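Local coordinates for GH3 beta-N-acetylglucosaminidase (Paenibacillaceae, PDB 6K5J), which probably hydrolyses terminal beta-linked N-acetylglucosamine residues, as a beta-N-acetylglucosaminidase of glycoside hydrolase family 3, at residues G284-Q287 against A288-G292. Numbering follows the deposited sequence.
Sequences GAVQ and AVEAG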
loop_
_atom_site.group_PDB
_atom_site.type_symbol
_atom_site.label_atom_id
_atom_site.label_comp_id
_atom_site.label_asym_id
_atom_site.label_seq_id
_atom_site.Cartn_x
_atom_site.Cartn_y
_atom_site.Cartn_z
ATOM N N GLY A 284 16.678 -14.109 -11.275
ATOM C CA GLY A 284 16.407 -13.301 -10.097
ATOM C C GLY A 284 15.924 -14.140 -8.929
ATOM O O GLY A 284 16.317 -13.909 -7.780
ATOM N N ALA A 285 15.066 -15.126 -9.203
ATOM C CA ALA A 285 14.608 -16.030 -8.151
ATOM C C ALA A 285 15.786 -16.725 -7.477
ATOM O O ALA A 285 15.889 -16.750 -6.245
ATOM C CB ALA A 285 13.647 -17.066 -8.734
ATOM N N VAL A 286 16.677 -17.307 -8.281
ATOM C CA VAL A 286 17.853 -17.993 -7.746
ATOM C C VAL A 286 18.710 -17.022 -6.949
ATOM O O VAL A 286 19.147 -17.319 -5.832
ATOM C CB VAL A 286 18.654 -18.647 -8.890
ATOM C CG1 VAL A 286 19.964 -19.242 -8.366
ATOM C CG2 VAL A 286 17.813 -19.702 -9.580
ATOM N N GLN A 287 18.958 -15.839 -7.508
ATOM C CA GLN A 287 19.828 -14.885 -6.833
ATOM C C GLN A 287 19.199 -14.347 -5.555
ATOM O O GLN A 287 19.919 -14.039 -4.595
ATOM C CB GLN A 287 20.182 -13.743 -7.777
ATOM C CG GLN A 287 21.351 -14.063 -8.687
ATOM C CD GLN A 287 21.586 -12.987 -9.715
ATOM O OE1 GLN A 287 21.332 -13.179 -10.905
ATOM N NE2 GLN A 287 22.072 -11.843 -9.265
ATOM N N ALA A 288 17.867 -14.233 -5.519
ATOM C CA ALA A 288 17.193 -13.800 -4.296
ATOM C C ALA A 288 17.366 -14.815 -3.170
ATOM O O ALA A 288 17.623 -14.438 -2.018
ATOM C CB ALA A 288 15.709 -13.564 -4.578
ATOM N N VAL A 289 17.212 -16.102 -3.466
ATOM C CA VAL A 289 17.441 -17.109 -2.433
ATOM C C VAL A 289 18.898 -17.075 -1.989
ATOM O O VAL A 289 19.201 -17.105 -0.791
ATOM C CB VAL A 289 17.034 -18.508 -2.933
ATOM C CG1 VAL A 289 17.523 -19.574 -1.954
ATOM C CG2 VAL A 289 15.507 -18.589 -3.117
ATOM N N GLU A 290 19.824 -16.966 -2.947
ATOM C CA GLU A 290 21.240 -16.905 -2.588
ATOM C C GLU A 290 21.532 -15.699 -1.704
ATOM O O GLU A 290 22.366 -15.774 -0.796
ATOM C CB GLU A 290 22.097 -16.866 -3.850
ATOM C CG GLU A 290 22.123 -18.191 -4.607
ATOM C CD GLU A 290 23.026 -18.129 -5.832
ATOM O OE1 GLU A 290 22.805 -17.233 -6.676
ATOM O OE2 GLU A 290 23.961 -18.953 -5.938
ATOM N N ALA A 291 20.845 -14.582 -1.944
ATOM C CA ALA A 291 21.059 -13.390 -1.132
ATOM C C ALA A 291 20.498 -13.530 0.277
ATOM O O ALA A 291 20.955 -12.817 1.177
ATOM C CB ALA A 291 20.446 -12.163 -1.822
ATOM N N GLY A 292 19.518 -14.414 0.489
ATOM C CA GLY A 292 18.968 -14.625 1.814
ATOM C C GLY A 292 17.451 -14.650 1.913
ATOM O O GLY A 292 16.916 -14.871 3.001
#
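The last two turns of helix 281-291, closed by a Schellman motif at G292, combine i to i+4 backbone bonds with a side-chain contact of the same spacing. Four successive amides reach back one turn: A288 N to G284 O at 2.8 Å, V289 N to A285 O, E290 N to V286 O at 3.0 Å, and A291 N to Q287 O. The two middle bonds are nearly straight at the hydrogen (166°), and the last is the most bent (143°). G292 then takes a positive phi, and its N bonds V289 O at 3.0 Å and, weakly, A288 O; a CB on G292 would run into A291 O, so the turn calls for a glycine.

The helix lies in the TIM-barrel-clan N-terminal domain, where its A285, A288 and V289 pack on I296 of the following strand, 296-298, and V286 and V289 also meet helix 302-317. Where buried V286 borders the partly exposed E290, the two side chains extend in the same direction. With E290 CG placed beside its own backbone N (chi1 -71°) and the chain extended beyond it, CG passes 3.3 Å from V286 O and OE1 comes 3.9 Å from V286 CG1. The same oxygen lies 4.0 Å from Q287 CG, and R320 offers it a long, weak ion pair. Cutting E290 back to an alanine here is likely to bare V286 CG1 on this side and to leave R320 without this distant counter-charge. On another flank of the helix, A291 CB sits 3.4 Å from Q287 O.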